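Local coordinates for protein SusD homolog (Bacteroides ovatus, PDB 4F53) that probably binds mucin O-glycans as a SusD/RagB-family outer-membrane lipoprotein with a mostly helical, TPR-like fold, at residues Leu27-Ala32 with Ser180-Ile185; Ala417-Asp422 with Leu427-Thr432; Ala461-Ala464 with Asn470-Glu473; Thr235-Gly240 with Ser369-Gly374; Ser47-Cys52 with Lys85-Asn90. One frame throughout, in Å; residues are numbered along the deposited sequence.

Interaction 1. Residues Leu27-Ala32 with Ser180-Ile185; sequences LVRSLA and SSADRI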
# COMPACT_ATOMS: atom_id res chain seq x y z
N LEU A 27 -14.41 4.85 -27.07
CA LEU A 27 -14.46 5.72 -25.89
C LEU A 27 -14.60 4.91 -24.59
O LEU A 27 -13.89 5.20 -23.65
CB LEU A 27 -15.60 6.76 -26.01
CG LEU A 27 -15.88 7.70 -24.81
CD1 LEU A 27 -14.63 8.50 -24.39
CD2 LEU A 27 -17.02 8.63 -25.09
N VAL A 28 -15.49 3.89 -24.57
CA VAL A 28 -15.75 3.00 -23.42
C VAL A 28 -14.43 2.30 -22.98
O VAL A 28 -14.10 2.31 -21.79
CB VAL A 28 -16.88 1.99 -23.75
CG1 VAL A 28 -16.91 0.81 -22.77
CG2 VAL A 28 -18.24 2.69 -23.79
N ARG A 29 -13.66 1.76 -23.95
CA ARG A 29 -12.36 1.11 -23.78
C ARG A 29 -11.36 2.09 -23.16
O ARG A 29 -10.61 1.73 -22.26
CB ARG A 29 -11.86 0.62 -25.14
CG ARG A 29 -10.37 0.28 -25.23
CD ARG A 29 -9.85 0.54 -26.63
NE ARG A 29 -8.39 0.57 -26.66
CZ ARG A 29 -7.66 0.63 -27.77
NH1 ARG A 29 -8.25 0.66 -28.96
NH2 ARG A 29 -6.33 0.64 -27.70
N SER A 30 -11.36 3.32 -23.67
CA SER A 30 -10.51 4.41 -23.22
C SER A 30 -10.81 4.77 -21.73
O SER A 30 -9.87 4.89 -20.94
CB SER A 30 -10.69 5.61 -24.13
OG SER A 30 -9.81 6.66 -23.78
N LEU A 31 -12.10 4.89 -21.37
CA LEU A 31 -12.56 5.23 -20.02
C LEU A 31 -12.23 4.12 -19.04
O LEU A 31 -11.71 4.42 -17.97
CB LEU A 31 -14.08 5.55 -20.01
CG LEU A 31 -14.54 6.73 -20.89
CD1 LEU A 31 -16.04 6.74 -21.06
CD2 LEU A 31 -14.06 8.06 -20.37
N ALA A 32 -12.50 2.85 -19.42
CA ALA A 32 -12.21 1.65 -18.61
C ALA A 32 -10.71 1.58 -18.28
O ALA A 32 -10.33 1.28 -17.14
CB ALA A 32 -12.65 0.39 -19.36
N SER A 180 -9.15 -7.44 -24.96
CA SER A 180 -7.85 -7.33 -24.31
C SER A 180 -7.29 -5.90 -24.33
O SER A 180 -6.51 -5.54 -23.44
CB SER A 180 -6.85 -8.29 -24.95
OG SER A 180 -6.58 -7.92 -26.28
N SER A 181 -7.71 -5.07 -25.30
CA SER A 181 -7.26 -3.68 -25.39
C SER A 181 -7.83 -2.80 -24.26
O SER A 181 -7.27 -1.73 -24.02
CB SER A 181 -7.61 -3.08 -26.75
OG SER A 181 -9.02 -3.02 -26.94
N ALA A 182 -8.94 -3.23 -23.58
CA ALA A 182 -9.56 -2.50 -22.46
C ALA A 182 -8.96 -2.93 -21.10
O ALA A 182 -9.36 -2.40 -20.07
CB ALA A 182 -11.06 -2.72 -22.45
N ASP A 183 -8.02 -3.90 -21.10
CA ASP A 183 -7.47 -4.44 -19.86
C ASP A 183 -5.98 -4.70 -19.96
O ASP A 183 -5.55 -5.67 -20.59
CB ASP A 183 -8.24 -5.74 -19.52
CG ASP A 183 -7.80 -6.51 -18.28
OD1 ASP A 183 -7.04 -5.94 -17.45
OD2 ASP A 183 -8.25 -7.66 -18.12
N ARG A 184 -5.18 -3.87 -19.30
CA ARG A 184 -3.72 -4.00 -19.31
C ARG A 184 -3.23 -4.78 -18.09
O ARG A 184 -2.03 -4.79 -17.81
CB ARG A 184 -3.05 -2.61 -19.38
CG ARG A 184 -3.45 -1.82 -20.61
CD ARG A 184 -2.75 -0.45 -20.68
NE ARG A 184 -1.33 -0.59 -21.02
CZ ARG A 184 -0.86 -0.79 -22.25
NH1 ARG A 184 -1.69 -0.88 -23.28
NH2 ARG A 184 0.43 -0.93 -22.45
N ILE A 185 -4.14 -5.47 -17.39
CA ILE A 185 -3.78 -6.29 -16.24
C ILE A 185 -3.96 -7.77 -16.57
O ILE A 185 -3.02 -8.55 -16.37
CB ILE A 185 -4.56 -5.86 -14.95
CG1 ILE A 185 -4.11 -4.43 -14.50
CG2 ILE A 185 -4.37 -6.90 -13.81
CD1 ILE A 185 -4.82 -3.86 -13.33

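Interaction 2. Residues Ala417-Asp422 with Leu427-Thr432; sequences AWSGGD and LEQIIT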
# COMPACT_ATOMS: atom_id res chain seq x y z
N ALA A 417 11.62 -18.68 10.34
CA ALA A 417 11.18 -20.03 10.75
C ALA A 417 9.90 -19.95 11.60
O ALA A 417 9.88 -19.29 12.64
CB ALA A 417 12.29 -20.76 11.49
N TRP A 418 8.80 -20.51 11.05
CA TRP A 418 7.48 -20.53 11.68
C TRP A 418 7.56 -21.17 13.08
O TRP A 418 7.95 -22.33 13.20
CB TRP A 418 6.49 -21.32 10.80
CG TRP A 418 5.13 -21.40 11.42
CD1 TRP A 418 4.63 -22.42 12.18
CD2 TRP A 418 4.13 -20.38 11.39
NE1 TRP A 418 3.35 -22.12 12.58
CE2 TRP A 418 3.02 -20.86 12.14
CE3 TRP A 418 4.05 -19.09 10.83
CZ2 TRP A 418 1.84 -20.14 12.27
CZ3 TRP A 418 2.89 -18.35 10.99
CH2 TRP A 418 1.79 -18.88 11.70
N SER A 419 7.20 -20.43 14.12
CA SER A 419 7.30 -21.00 15.46
C SER A 419 5.95 -21.51 15.99
O SER A 419 5.92 -22.37 16.87
CB SER A 419 7.90 -19.98 16.43
OG SER A 419 7.15 -18.79 16.39
N GLY A 420 4.86 -20.96 15.47
CA GLY A 420 3.52 -21.27 15.96
C GLY A 420 3.32 -20.79 17.39
O GLY A 420 4.12 -20.01 17.90
N GLY A 421 2.27 -21.28 18.05
CA GLY A 421 1.96 -20.89 19.42
C GLY A 421 1.34 -19.51 19.51
O GLY A 421 0.40 -19.18 18.75
N ASP A 422 1.94 -18.66 20.35
CA ASP A 422 1.47 -17.31 20.70
C ASP A 422 0.91 -16.52 19.51
O ASP A 422 1.59 -16.29 18.52
CB ASP A 422 2.59 -16.51 21.40
CG ASP A 422 2.15 -15.13 21.86
OD1 ASP A 422 1.33 -15.05 22.79
OD2 ASP A 422 2.59 -14.14 21.26
N LEU A 427 1.22 -13.57 14.33
CA LEU A 427 0.70 -12.49 13.49
C LEU A 427 1.86 -11.61 13.04
O LEU A 427 1.90 -11.22 11.88
CB LEU A 427 -0.36 -11.67 14.27
CG LEU A 427 -1.04 -10.49 13.51
CD1 LEU A 427 -1.80 -10.99 12.26
CD2 LEU A 427 -1.96 -9.67 14.45
N GLU A 428 2.83 -11.35 13.94
CA GLU A 428 4.00 -10.56 13.58
C GLU A 428 4.79 -11.24 12.45
O GLU A 428 5.18 -10.56 11.50
CB GLU A 428 4.88 -10.30 14.79
CG GLU A 428 6.08 -9.43 14.44
CD GLU A 428 6.93 -8.99 15.60
OE1 GLU A 428 6.91 -9.67 16.65
OE2 GLU A 428 7.65 -7.97 15.45
N GLN A 429 4.97 -12.59 12.51
CA GLN A 429 5.65 -13.32 11.43
C GLN A 429 4.90 -13.18 10.12
O GLN A 429 5.51 -12.80 9.13
CB GLN A 429 5.84 -14.81 11.77
CG GLN A 429 6.82 -15.05 12.93
CD GLN A 429 7.26 -16.49 12.95
OE1 GLN A 429 6.53 -17.36 13.39
NE2 GLN A 429 8.44 -16.78 12.43
N ILE A 430 3.59 -13.44 10.11
CA ILE A 430 2.76 -13.36 8.91
C ILE A 430 2.86 -11.96 8.25
O ILE A 430 3.06 -11.86 7.03
CB ILE A 430 1.27 -13.72 9.24
CG1 ILE A 430 1.13 -15.22 9.65
CG2 ILE A 430 0.29 -13.33 8.06
CD1 ILE A 430 -0.27 -15.59 10.30
N ILE A 431 2.66 -10.89 9.06
CA ILE A 431 2.61 -9.52 8.58
C ILE A 431 3.98 -9.05 8.13
O ILE A 431 4.06 -8.36 7.12
CB ILE A 431 1.93 -8.56 9.64
CG1 ILE A 431 0.49 -9.05 9.95
CG2 ILE A 431 1.88 -7.08 9.15
CD1 ILE A 431 -0.53 -9.00 8.72
N THR A 432 5.05 -9.44 8.83
CA THR A 432 6.41 -9.05 8.44
C THR A 432 6.74 -9.67 7.09
O THR A 432 7.29 -8.99 6.23
CB THR A 432 7.42 -9.43 9.54
OG1 THR A 432 7.04 -8.74 10.73
CG2 THR A 432 8.88 -9.08 9.16
O HOH W 1 4.39 -18.55 14.18

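Interaction 3. Residues Ala461-Ala464 with Asn470-Glu473; sequences AANA and NDAE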
# COMPACT_ATOMS: atom_id res chain seq x y z
N ALA A 461 13.30 10.01 11.68
CA ALA A 461 14.50 10.67 12.23
C ALA A 461 14.17 12.06 12.81
O ALA A 461 14.68 12.43 13.87
CB ALA A 461 15.56 10.80 11.15
N ALA A 462 13.29 12.81 12.13
CA ALA A 462 12.80 14.12 12.50
C ALA A 462 11.27 14.14 12.45
O ALA A 462 10.66 13.93 11.40
CB ALA A 462 13.37 15.18 11.58
N ASN A 463 10.65 14.37 13.60
CA ASN A 463 9.21 14.52 13.72
C ASN A 463 8.92 16.02 13.74
O ASN A 463 9.18 16.67 14.75
CB ASN A 463 8.71 13.78 14.98
CG ASN A 463 7.23 13.83 15.20
OD1 ASN A 463 6.52 14.73 14.75
ND2 ASN A 463 6.73 12.88 15.98
N ALA A 464 8.49 16.59 12.60
CA ALA A 464 8.18 18.02 12.49
C ALA A 464 6.64 18.27 12.57
O ALA A 464 6.13 19.25 12.02
CB ALA A 464 8.77 18.59 11.21
N ASN A 470 2.60 10.92 17.36
CA ASN A 470 3.35 10.10 18.30
C ASN A 470 4.38 9.27 17.51
O ASN A 470 4.01 8.66 16.50
CB ASN A 470 2.40 9.19 19.09
CG ASN A 470 3.10 8.15 19.92
OD1 ASN A 470 3.33 7.03 19.47
ND2 ASN A 470 3.52 8.52 21.11
N ASP A 471 5.63 9.23 17.98
CA ASP A 471 6.76 8.57 17.32
C ASP A 471 6.57 7.06 17.13
O ASP A 471 6.94 6.57 16.09
CB ASP A 471 8.06 8.83 18.08
CG ASP A 471 8.58 10.26 17.95
OD1 ASP A 471 8.41 10.85 16.86
OD2 ASP A 471 9.16 10.77 18.93
N ALA A 472 5.99 6.37 18.11
CA ALA A 472 5.73 4.93 18.04
C ALA A 472 4.56 4.58 17.09
O ALA A 472 4.60 3.55 16.43
CB ALA A 472 5.43 4.40 19.43
N GLU A 473 3.54 5.44 17.03
CA GLU A 473 2.34 5.27 16.21
C GLU A 473 2.52 5.68 14.75
O GLU A 473 1.94 5.06 13.87
CB GLU A 473 1.19 6.12 16.78
CG GLU A 473 0.63 5.62 18.09
CD GLU A 473 -0.73 5.00 17.91
OE1 GLU A 473 -1.69 5.74 17.63
OE2 GLU A 473 -0.82 3.75 17.99

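Interaction 4. Residues Thr235-Gly240 with Ser369-Gly374; sequences TAATDG and SFEENG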
# COMPACT_ATOMS: atom_id res chain seq x y z
N THR A 235 -4.39 -18.03 -6.29
CA THR A 235 -3.64 -19.12 -5.63
C THR A 235 -2.27 -19.34 -6.30
O THR A 235 -1.42 -20.03 -5.73
CB THR A 235 -4.43 -20.45 -5.60
OG1 THR A 235 -4.68 -20.83 -6.94
CG2 THR A 235 -5.76 -20.35 -4.82
N ALA A 236 -2.07 -18.83 -7.50
CA ALA A 236 -0.81 -19.00 -8.22
C ALA A 236 -0.18 -17.63 -8.44
O ALA A 236 -0.92 -16.64 -8.53
CB ALA A 236 -1.06 -19.69 -9.57
N ALA A 237 1.16 -17.56 -8.53
CA ALA A 237 1.88 -16.30 -8.77
C ALA A 237 1.32 -15.56 -10.02
O ALA A 237 1.21 -14.33 -10.00
CB ALA A 237 3.37 -16.56 -8.95
N THR A 238 0.92 -16.31 -11.06
CA THR A 238 0.39 -15.73 -12.31
C THR A 238 -1.06 -15.23 -12.16
O THR A 238 -1.55 -14.60 -13.08
CB THR A 238 0.51 -16.72 -13.46
OG1 THR A 238 -0.10 -17.94 -13.06
CG2 THR A 238 1.95 -16.92 -13.90
N ASP A 239 -1.72 -15.45 -11.01
CA ASP A 239 -3.04 -14.90 -10.74
C ASP A 239 -2.94 -13.43 -10.29
O ASP A 239 -3.94 -12.71 -10.32
CB ASP A 239 -3.80 -15.70 -9.67
CG ASP A 239 -4.18 -17.11 -10.04
OD1 ASP A 239 -4.42 -17.37 -11.24
OD2 ASP A 239 -4.29 -17.94 -9.13
N GLY A 240 -1.74 -13.03 -9.86
CA GLY A 240 -1.45 -11.67 -9.39
C GLY A 240 -1.79 -10.60 -10.40
O GLY A 240 -1.74 -10.87 -11.59
N SER A 369 6.07 -15.44 -3.19
CA SER A 369 6.85 -14.23 -3.33
C SER A 369 8.19 -14.51 -4.04
O SER A 369 8.60 -13.73 -4.92
CB SER A 369 7.05 -13.57 -1.98
OG SER A 369 7.87 -12.42 -2.08
N PHE A 370 8.83 -15.64 -3.70
CA PHE A 370 10.07 -16.09 -4.38
C PHE A 370 9.80 -16.27 -5.90
O PHE A 370 10.52 -15.72 -6.72
CB PHE A 370 10.57 -17.39 -3.75
CG PHE A 370 11.54 -17.19 -2.60
CD1 PHE A 370 11.23 -16.33 -1.55
CD2 PHE A 370 12.73 -17.90 -2.54
CE1 PHE A 370 12.10 -16.17 -0.47
CE2 PHE A 370 13.62 -17.72 -1.48
CZ PHE A 370 13.29 -16.87 -0.44
N GLU A 371 8.72 -16.97 -6.25
CA GLU A 371 8.28 -17.19 -7.63
C GLU A 371 7.97 -15.86 -8.34
O GLU A 371 8.37 -15.68 -9.48
CB GLU A 371 7.04 -18.10 -7.64
CG GLU A 371 6.66 -18.61 -9.01
CD GLU A 371 5.52 -19.60 -9.02
OE1 GLU A 371 5.09 -20.05 -7.93
OE2 GLU A 371 5.05 -19.93 -10.13
N GLU A 372 7.28 -14.94 -7.67
CA GLU A 372 6.95 -13.62 -8.23
C GLU A 372 8.23 -12.83 -8.59
O GLU A 372 8.20 -11.98 -9.46
CB GLU A 372 6.15 -12.79 -7.19
CG GLU A 372 4.69 -13.18 -7.03
CD GLU A 372 3.97 -12.74 -5.76
OE1 GLU A 372 4.59 -12.15 -4.85
OE2 GLU A 372 2.76 -13.03 -5.69
N ASN A 373 9.34 -13.10 -7.87
CA ASN A 373 10.59 -12.37 -8.02
C ASN A 373 11.64 -13.17 -8.76
O ASN A 373 12.81 -12.77 -8.77
CB ASN A 373 11.08 -11.92 -6.64
CG ASN A 373 10.21 -10.79 -6.09
OD1 ASN A 373 10.20 -9.68 -6.61
ND2 ASN A 373 9.39 -11.07 -5.11
N GLY A 374 11.20 -14.25 -9.43
CA GLY A 374 12.04 -15.10 -10.26
C GLY A 374 13.10 -15.89 -9.52
O GLY A 374 14.07 -16.30 -10.13
O HOH W 2 1.42 -12.53 -7.84
O HOH W 3 2.38 -20.16 -8.33
O HOH W 4 2.41 -19.11 -11.32

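Interaction 5. Residues Ser47-Cys52 with Lys85-Asn90; sequences SQYVDC and KKIPFN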
# COMPACT_ATOMS: atom_id res chain seq x y z
N SER A 47 1.63 9.70 -8.84
CA SER A 47 2.27 8.54 -8.21
C SER A 47 3.30 8.99 -7.18
O SER A 47 3.36 8.41 -6.09
CB SER A 47 2.95 7.67 -9.27
OG SER A 47 3.52 6.52 -8.67
N GLN A 48 4.13 9.99 -7.52
CA GLN A 48 5.18 10.50 -6.64
C GLN A 48 4.63 10.92 -5.29
O GLN A 48 5.24 10.62 -4.28
CB GLN A 48 5.95 11.68 -7.27
CG GLN A 48 7.24 11.91 -6.51
CD GLN A 48 8.14 12.94 -7.08
OE1 GLN A 48 7.74 13.86 -7.80
NE2 GLN A 48 9.39 12.82 -6.72
N TYR A 49 3.46 11.57 -5.27
CA TYR A 49 2.87 11.97 -4.02
C TYR A 49 2.22 10.81 -3.30
O TYR A 49 2.59 10.54 -2.16
CB TYR A 49 1.83 13.09 -4.23
CG TYR A 49 2.44 14.34 -4.79
CD1 TYR A 49 3.05 15.28 -3.96
CD2 TYR A 49 2.46 14.57 -6.16
CE1 TYR A 49 3.65 16.43 -4.48
CE2 TYR A 49 3.06 15.71 -6.70
CZ TYR A 49 3.64 16.65 -5.85
OH TYR A 49 4.24 17.77 -6.37
N VAL A 50 1.27 10.14 -3.93
CA VAL A 50 0.44 9.14 -3.25
C VAL A 50 1.16 7.85 -2.96
O VAL A 50 0.94 7.30 -1.89
CB VAL A 50 -0.93 8.90 -3.94
CG1 VAL A 50 -1.75 10.20 -3.98
CG2 VAL A 50 -0.78 8.30 -5.34
N ASP A 51 2.02 7.37 -3.87
CA ASP A 51 2.66 6.07 -3.69
C ASP A 51 4.09 6.15 -3.21
O ASP A 51 4.58 5.22 -2.57
CB ASP A 51 2.60 5.28 -5.00
CG ASP A 51 1.22 4.71 -5.28
OD1 ASP A 51 0.59 4.14 -4.32
OD2 ASP A 51 0.76 4.81 -6.43
N CYS A 52 4.78 7.22 -3.52
CA CYS A 52 6.16 7.29 -3.14
C CYS A 52 6.34 8.15 -1.89
O CYS A 52 6.73 7.64 -0.85
CB CYS A 52 7.01 7.78 -4.30
SG CYS A 52 8.78 7.83 -3.95
N LYS A 85 -0.94 18.26 0.75
CA LYS A 85 -2.07 17.72 1.51
C LYS A 85 -3.35 17.62 0.65
O LYS A 85 -4.24 16.85 0.98
CB LYS A 85 -2.31 18.56 2.77
CG LYS A 85 -1.23 18.32 3.80
CD LYS A 85 -1.57 18.87 5.16
CE LYS A 85 -1.09 20.27 5.36
NZ LYS A 85 -1.42 20.74 6.72
N LYS A 86 -3.40 18.35 -0.48
CA LYS A 86 -4.56 18.34 -1.37
C LYS A 86 -4.56 17.12 -2.32
O LYS A 86 -5.61 16.53 -2.58
CB LYS A 86 -4.59 19.65 -2.16
CG LYS A 86 -5.88 19.94 -2.89
CD LYS A 86 -5.89 21.37 -3.42
CE LYS A 86 -7.15 21.73 -4.18
NZ LYS A 86 -7.16 21.16 -5.56
N ILE A 87 -3.38 16.75 -2.84
CA ILE A 87 -3.20 15.72 -3.85
C ILE A 87 -3.77 14.33 -3.47
O ILE A 87 -4.51 13.81 -4.31
CB ILE A 87 -1.71 15.66 -4.32
CG1 ILE A 87 -1.33 17.03 -4.93
CG2 ILE A 87 -1.47 14.52 -5.37
CD1 ILE A 87 0.14 17.31 -4.97
N PRO A 88 -3.53 13.70 -2.26
CA PRO A 88 -4.09 12.35 -2.02
C PRO A 88 -5.60 12.29 -1.81
O PRO A 88 -6.14 11.19 -1.61
CB PRO A 88 -3.36 11.88 -0.76
CG PRO A 88 -2.20 12.81 -0.59
CD PRO A 88 -2.69 14.10 -1.12
N PHE A 89 -6.29 13.45 -1.83
CA PHE A 89 -7.73 13.50 -1.65
C PHE A 89 -8.39 13.93 -2.96
O PHE A 89 -8.91 13.08 -3.68
CB PHE A 89 -8.12 14.44 -0.48
CG PHE A 89 -9.55 14.32 0.02
CD1 PHE A 89 -10.09 13.08 0.35
CD2 PHE A 89 -10.33 15.45 0.21
CE1 PHE A 89 -11.41 12.98 0.82
CE2 PHE A 89 -11.64 15.35 0.69
CZ PHE A 89 -12.17 14.12 0.99
N ASN A 90 -8.27 15.22 -3.30
CA ASN A 90 -8.86 15.89 -4.46
C ASN A 90 -8.48 15.27 -5.80
O ASN A 90 -9.35 15.15 -6.64
CB ASN A 90 -8.50 17.39 -4.49
CG ASN A 90 -9.19 18.19 -3.42
OD1 ASN A 90 -8.87 18.10 -2.23
ND2 ASN A 90 -10.16 19.01 -3.82

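Interaction 1. Residues Leu27-Ala32 with Ser180-Ile185
The side chain of S181 lies over one face of the R29 guanidinium, with its CB 3.7 Å above the plane and displaced toward the rim. Here a helix packs against a 3-10 turn in the TPR-like, largely helical SusD fold: R29 and A32 belong to helix 25-37, while S181 and A182 form a tight turn in the loop between helices 152-173 and 190-207. The R29 chain runs extended past the turn, with CG trans to the backbone N (chi1 163°), which carries its methylenes along the turn. R29 CG comes 4.1 Å from A182 CB, and R29 NE passes 3.7 Å from S181 OG. That hydroxyl is hydrogen-bonded to S179, and its approach to R29 is one of packing. A32 adds its methyl, CB, 4.4 Å from A182 O. One residue on, Q36, on the same helix as R29, donates to D183 OD1 and also accepts from the backbone N of R184, while W193 and G188 hold D183 OD2. The D183 carboxylate also closes an Asx turn, in which I185 N reaches D183 OD1 at 2.9 Å from 46° above the carboxylate plane.

Interaction 2. Residues Ala417-Asp422 with Leu427-Thr432
Q429 grips the backbone on both sides of W418 with its two amide atoms: NE2 donates to A417 O at 2.9 Å, and OE1 accepts from S419 N at 3.2 Å. The arrangement is a helix side chain tying down the loop that leads into its own helix, since 417-422 immediately precedes helix 423-438 and D422 is that helix's N-cap, reaching K425 N. The two bonds arrive differently. S419 N lies in the carbonyl plane of Q429 on a lone pair of OE1, whereas NE2 stands 62° above the carbonyl plane of A417. The same NE2 also serves T415 O, and S419 OG adds a weak bond to OE1. A water accepts from G420 N and donates to Q429 OE1, at 2.6 Å from the latter, and it sits over the centre of one face of the W418 ring. With CG beside its backbone N (chi1 -67°) and the chain extended beyond, Q429 reaches the loop; its amide is 16° from the indole plane. Outward from these bonds the packing is apolar: W418 also meets Y362 of helix 358-372, which touches I430 as well. At the indole's edge, in its plane, I430 CG1 lies 3.8 Å from W418 CZ3.

Interaction 3. Residues Ala461-Ala464 with Asn470-Glu473
N463 and D471 meet through one almost straight hydrogen bond, N463 ND2 to D471 OD1, 2.8 Å long with an N-H...O angle of 177°. The hydrogen leaves within the amide plane of N463 but reaches OD1 from above the carboxylate plane, the two flat groups being turned 71° against each other. D471 OD1 also lies 3.5 Å from N463 CB, so it rests alongside the asparagine stem as well as before its amide nitrogen. In the second shell, N463 ND2 gives to V469 O and N463 OD1 accepts from S465 OG; these bonds help to fix the rotation of the N463 amide. On the other side D471 projects with CG beside its own backbone N (chi1 -72°) from residues of helical phi/psi that lack the regular helix bonds. N470 braces them through an Asx motif, its OD1 accepting from E473 N at 2.9 Å. E473 in turn binds H514. This is a surface contact, and a glycerol molecule, probably from the crystallisation liquor, lies about 6 Å from the D471 side chain. Both segments belong to the long irregular connection between helices 442-452 and 482-487, where 461-464 is also bonded through its backbone to R307, G308 and T77.

Interaction 4. Residues Thr235-Gly240 with Ser369-Gly374
Water carries the polar part of the contact between A237 and the end of helix 358-372, and its shortest link is the one to E372: a water lies 2.6 Å from E372 OE2 and donates to it, while also donating to A237 O at 2.8 Å. E371, one residue earlier, uses both carboxylate oxygens, through waters that accept from the backbone. A second water donates to E371 OE1 and accepts from A237 N, and a third donates to E371 OE2 while accepting from T238 N. Between these water bridges the direct contact is made by one methyl, A237 CB, set 3.7 Å from E371 CD and 4.1 Å from E372 CG. It reaches the helix between the two glutamate stems. E371 runs out extended with its CG trans to the backbone N (chi1 -169°), which lays the chain past that methyl and brings the carboxylate beside the 3-10 turn. E372 swings the other way, and its OE1 is bound by S338.

The helix ends here in a Schellman motif, with G374 as the C-prime residue: G374 N bonds to E371 O, and I375 N to F370 O. N373 adds a side-chain bond from ND2 to S369 O. Across from it, the 3-10 turn at 237-239 lies in the loop from helix 221-231 to strand 241-243. A calcium ion lies about 3 Å from the nearest atom of the E371 side chain, and would probably offset the carboxylate's negative charge. The turn is braced by D239, whose OD2 accepts from T235 N at 2.8 Å and from A236 N at 2.9 Å, while OD1 forms a salt bridge with K195.

Interaction 5. Residues Ser47-Cys52 with Lys85-Asn90
A CH-pi contact is the centre of this helix-helix packing between Y49 of helix 44-58 and I87 of helix 82-106. I87 CD1 sits 3.5 Å from the ring centroid of Y49 and 3° off the ring normal, so the methyl hangs almost exactly over the middle of one face and is nearly equidistant from all six ring carbons. The second isoleucine branch, I87 CG2, drops beside the root of the ring and touches Y49 CB at 3.8 Å. Both residues carry CG (Y49) or CG1 (I87) beside the backbone N (chi1 -62° for Y49), which sends ring and methyl into the space between the helices. The ring also meets W84 edge-to-face.

Purely aliphatic contacts come one residue further along each helix. V50 CG1 packs 3.7 Å from P88 CA and 4.0 Å from P88 CB, the two side chains running antiparallel past one another. Here the backbones are closer than at the aromatic pair, which suits the small groups involved. P88 touches Y131, and V50 touches R126, both of helix 110-131, so a third helix meets this pairing.

The backbone bonds mark irregularities in both helices. Helix 82-106 is kinked where the N of P88 and F89 make no bond to the preceding turn; the proline has no hydrogen to give, and F89 N bonds to K86 O instead, an oxygen that N90 N shares. Helix 44-58 carries a wider pi-type turn at 48-52, where S47 O accepts from D51 N at 2.8 Å and from C52 N at 3.2 Å.

Overall arrangement
The chemistry differs with place: interaction 5, nearest the chain's centre though itself only partly buried, is apolar packing between two helices. Interaction 3 is its opposite, a surface contact resting on one side-chain hydrogen bond within a long loop, though its nearest atoms come about 9 Å from interaction 5. Interactions 1, 2 and 4 are partly buried and each set a turn or loop against a helix: by side-chain packing in 1, direct amide bonds in 2, and bridging waters in 4. Helix 358-372 supplies 369-372 to interaction 4 and also covers W418 of interaction 2. Interaction 5 is nested in the chain loop closed by interaction 1.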